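Local coordinates for protein ricin B lectin (Clostridium thermocellum, PDB 3VSF) that acts as an exo-beta-1,3-galactanase, probably hydrolysing galactan chains from their ends, and joins a family 43 catalytic module to a galactose-binding lectin-like module, at residues 175-178 and 182-185; 200-203 and 208-211. All blocks are in the same frame, centred on the assembly; numbering follows the deposited sequence.

Contact 1. Residues 175-178 and 182-185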
loop_
_atom_site.group_PDB
_atom_site.type_symbol
_atom_site.label_atom_id
_atom_site.label_comp_id
_atom_site.label_asym_id
_atom_site.label_seq_id
_atom_site.Cartn_x
_atom_site.Cartn_y
_atom_site.Cartn_z
ATOM N N MET A 175 -29.406 18.369 6.999
ATOM C CA MET A 175 -28.901 18.118 8.343
ATOM C C MET A 175 -28.310 16.718 8.452
ATOM O O MET A 175 -28.937 15.736 8.055
ATOM C CB MET A 175 -30.016 18.301 9.376
ATOM C CG MET A 175 -30.608 19.703 9.410
ATOM S SD MET A 175 -29.465 20.943 10.049
ATOM C CE MET A 175 -29.332 20.433 11.760
ATOM N N ASP A 176 -27.099 16.633 8.994
ATOM C CA ASP A 176 -26.418 15.353 9.149
ATOM C C ASP A 176 -26.000 15.123 10.599
ATOM O O ASP A 176 -24.940 15.577 11.032
ATOM C CB ASP A 176 -25.203 15.277 8.223
ATOM C CG ASP A 176 -24.651 13.872 8.100
ATOM O OD1 ASP A 176 -23.490 13.724 7.665
ATOM O OD2 ASP A 176 -25.378 12.914 8.438
ATOM N N HIS A 177 -26.848 14.418 11.343
ATOM C CA HIS A 177 -26.584 14.100 12.746
ATOM C C HIS A 177 -26.473 15.336 13.635
ATOM O O HIS A 177 -25.444 15.562 14.274
ATOM C CB HIS A 177 -25.330 13.230 12.879
ATOM C CG HIS A 177 -25.520 11.824 12.402
ATOM N ND1 HIS A 177 -25.929 10.805 13.233
ATOM C CD2 HIS A 177 -25.365 11.271 11.176
ATOM C CE1 HIS A 177 -26.014 9.682 12.542
ATOM N NE2 HIS A 177 -25.676 9.938 11.291
ATOM N N GLY A 178 -27.539 16.130 13.674
ATOM C CA GLY A 178 -27.616 17.258 14.584
ATOM C C GLY A 178 -27.164 18.591 14.017
ATOM O O GLY A 178 -27.629 19.644 14.455
ATOM N N TYR A 182 -23.300 18.018 5.406
ATOM C CA TYR A 182 -22.805 16.649 5.490
ATOM C C TYR A 182 -21.546 16.567 6.344
ATOM O O TYR A 182 -20.670 17.428 6.257
ATOM C CB TYR A 182 -22.505 16.114 4.089
ATOM C CG TYR A 182 -23.729 15.894 3.232
ATOM C CD1 TYR A 182 -24.876 15.317 3.757
ATOM C CD2 TYR A 182 -23.738 16.267 1.895
ATOM C CE1 TYR A 182 -25.997 15.113 2.975
ATOM C CE2 TYR A 182 -24.853 16.069 1.104
ATOM C CZ TYR A 182 -25.980 15.492 1.649
ATOM O OH TYR A 182 -27.093 15.292 0.865
ATOM N N MET A 183 -21.457 15.528 7.169
ATOM C CA MET A 183 -20.251 15.285 7.951
ATOM C C MET A 183 -19.093 14.967 7.011
ATOM O O MET A 183 -19.292 14.397 5.939
ATOM C CB MET A 183 -20.462 14.135 8.938
ATOM C CG MET A 183 -21.581 14.372 9.942
ATOM S SD MET A 183 -21.654 13.121 11.239
ATOM C CE MET A 183 -20.116 13.434 12.101
ATOM N N SER A 184 -17.884 15.344 7.414
ATOM C CA SER A 184 -16.707 15.133 6.581
ATOM C C SER A 184 -15.464 14.885 7.427
ATOM O O SER A 184 -14.851 15.825 7.934
ATOM C CB SER A 184 -16.483 16.334 5.660
ATOM O OG SER A 184 -15.282 16.197 4.921
ATOM N N ARG A 185 -15.098 13.616 7.578
ATOM C CA ARG A 185 -13.908 13.251 8.341
ATOM C C ARG A 185 -12.760 12.835 7.424
ATOM O O ARG A 185 -12.209 13.666 6.701
ATOM C CB ARG A 185 -14.229 12.149 9.354
ATOM C CG ARG A 185 -15.179 12.593 10.456
ATOM C CD ARG A 185 -15.041 11.724 11.695
ATOM N NE ARG A 185 -15.733 12.298 12.845
ATOM C CZ ARG A 185 -16.925 11.902 13.277
ATOM N NH1 ARG A 185 -17.565 10.920 12.656
ATOM N NH2 ARG A 185 -17.479 12.484 14.332
#

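Contact 2. Residues 200-203 and 208-211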
loop_
_atom_site.group_PDB
_atom_site.type_symbol
_atom_site.label_atom_id
_atom_site.label_comp_id
_atom_site.label_asym_id
_atom_site.label_seq_id
_atom_site.Cartn_x
_atom_site.Cartn_y
_atom_site.Cartn_z
ATOM N N ILE A 200 -13.318 13.669 -1.739
ATOM C CA ILE A 200 -14.046 12.554 -1.152
ATOM C C ILE A 200 -13.818 12.493 0.354
ATOM O O ILE A 200 -12.705 12.715 0.830
ATOM C CB ILE A 200 -13.643 11.211 -1.806
ATOM C CG1 ILE A 200 -14.524 10.073 -1.285
ATOM C CG2 ILE A 200 -12.170 10.916 -1.564
ATOM C CD1 ILE A 200 -14.255 8.743 -1.953
ATOM N N SER A 201 -14.878 12.202 1.100
ATOM C CA SER A 201 -14.788 12.128 2.553
ATOM C C SER A 201 -15.907 11.274 3.138
ATOM O O SER A 201 -16.932 11.051 2.495
ATOM C CB SER A 201 -14.820 13.530 3.168
ATOM O OG SER A 201 -16.051 14.180 2.898
ATOM N N ALA A 202 -15.701 10.799 4.362
ATOM C CA ALA A 202 -16.686 9.966 5.041
ATOM C C ALA A 202 -17.777 10.813 5.691
ATOM O O ALA A 202 -17.499 11.651 6.550
ATOM C CB ALA A 202 -16.010 9.083 6.077
ATOM N N ALA A 203 -19.020 10.584 5.278
ATOM C CA ALA A 203 -20.157 11.315 5.822
ATOM C C ALA A 203 -21.112 10.383 6.562
ATOM O O ALA A 203 -20.909 9.169 6.592
ATOM C CB ALA A 203 -20.890 12.051 4.711
ATOM N N ASP A 208 -21.059 6.387 5.455
ATOM C CA ASP A 208 -21.172 6.555 4.013
ATOM C C ASP A 208 -20.007 7.365 3.458
ATOM O O ASP A 208 -19.453 8.223 4.143
ATOM C CB ASP A 208 -22.497 7.236 3.655
ATOM C CG ASP A 208 -23.700 6.518 4.235
ATOM O OD1 ASP A 208 -23.597 5.303 4.506
ATOM O OD2 ASP A 208 -24.752 7.168 4.419
ATOM N N LEU A 209 -19.633 7.080 2.216
ATOM C CA LEU A 209 -18.610 7.857 1.529
ATOM C C LEU A 209 -19.259 8.832 0.557
ATOM O O LEU A 209 -20.092 8.444 -0.262
ATOM C CB LEU A 209 -17.639 6.942 0.780
ATOM C CG LEU A 209 -16.542 6.267 1.604
ATOM C CD1 LEU A 209 -15.724 5.325 0.733
ATOM C CD2 LEU A 209 -15.649 7.310 2.254
ATOM N N HIS A 210 -18.878 10.100 0.655
ATOM C CA HIS A 210 -19.403 11.119 -0.243
ATOM C C HIS A 210 -18.338 11.602 -1.221
ATOM O O HIS A 210 -17.260 12.039 -0.817
ATOM C CB HIS A 210 -19.970 12.300 0.551
ATOM C CG HIS A 210 -21.342 12.058 1.099
ATOM N ND1 HIS A 210 -22.031 13.006 1.825
ATOM C CD2 HIS A 210 -22.156 10.979 1.023
ATOM C CE1 HIS A 210 -23.207 12.520 2.176
ATOM N NE2 HIS A 210 -23.309 11.291 1.702
ATOM N N LEU A 211 -18.646 11.509 -2.510
ATOM C CA LEU A 211 -17.759 12.014 -3.548
ATOM C C LEU A 211 -18.275 13.353 -4.058
ATOM O O LEU A 211 -19.285 13.411 -4.757
ATOM C CB LEU A 211 -17.659 11.018 -4.704
ATOM C CG LEU A 211 -16.747 11.422 -5.866
ATOM C CD1 LEU A 211 -15.315 11.605 -5.387
ATOM C CD2 LEU A 211 -16.814 10.395 -6.984
#

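Contact 1. Residues 175-178 and 182-185
D176, on the first strand of a short, weakly bonded hairpin, meets M183, just past its second strand, in the connection between two four-stranded antiparallel sheets, successive blades of the five-bladed propeller of glycoside hydrolase family 43. The polar part of the contact is one hydrogen bond: the backbone N of M183 donates to OD1 of D176 over 2.8 Å, nearly straight at 171°. It uses the lone pair of OD1 that faces away from the other carboxylate oxygen. With CG set anti to the backbone N (chi1 -167°), the aspartate reaches out from its strand to the chain beyond the turn. Aspartate suits the place because its short side chain offers a strong acceptor to a peptide N-H of a segment without regular strand pairing. The same OD1 also accepts the N-H of N204, so this buried oxygen is gripped by two main-chain donors, which probably favours the ionised form.

The apolar part belongs to M183, whose side chain crosses those of D176 and H177 at about a right angle. CG of M183 packs 3.6 Å from CG of D176, while the methionine chain, extended as far as SD, bends at its end (chi3 66°). In this flexible side chain CG lies against the carboxylate and the polarisable SD against the imidazole, and it also touches R167 and E205. The H177 ring is held on its polar side by a hydrogen bond between NE2 and OD1 of N204. Y182 contributes chiefly main chain, its CA lying 3.9 Å from CB of D176; its CB points away from 175-178, and its ring packs edge-to-face with H210. Farther along M183, SD stands 4.8 Å from the centre of the H177 ring in an oblique sulfur-aromatic contact, and 4.0 Å from CB of H177.

Contact 2. Residues 200-203 and 208-211
The imidazole of H210 carries the methyl group of A203 over one face: CB lies 3.5 Å from the ring centre and 22° off the ring normal, a CH-pi contact offset toward the rim, nearest ND1. At the ring's edge ND1 is hydrogen-bonded to the hydroxyl of Y212. With CG beside the backbone N and anti to the carbonyl carbon (chi1 -80°), the ring leans diagonally off its strand to A203, which is not its own pairing partner; alanine suits because a CB alone fits over the ring. On the same face of the sheet, OD1 of D208 accepts the N-H of G231, and the small hydroxyl of S201 hydrogen-bonds with OG of S184.

These side chains sit on the antiparallel hairpin formed by the middle two strands of a propeller blade. S201 with H210, and A203 with D208, are hydrogen-bonded pairs, each joined by two N-H to O bonds; that from N of H210 to O of S201 is 2.8 Å long.

The other face, bearing I200, A202, L209 and L211, is hydrocarbon, and isoleucine and leucine suit its burial. CB of I200 meets CD1 of L211 at 4.0 Å, and CD2 of L209 reaches the CB of A202 at 4.2 Å. I200 and L209 also pack on P237 and L248, and L211 on L239, all of the next blade. The chemistry is therefore divided: the backbone fixes the register, the aliphatic face packs against the next blade, and the face bearing H210 supplies polar and aromatic contacts.

From the N terminus, the chain leaves the blade that ends with strand 161-166 and makes the small hairpin of strands 175-176 and 179-180; contact 1 closes this short loop. Strand 187-191 then opens the next blade, and contact 2 closes the four-residue loop between its second and third strands. The two loops follow in series, neither nested nor crossed. In space they adjoin, with centres about 10 Å apart: N of R185 is probably hydrogen-bonded to O of A202, beside the paired hydroxyls of S184 and S201. Segment 182-185 thus belongs to contact 1 and borders contact 2, tying the connection between blades to the hairpin of the blade it enters.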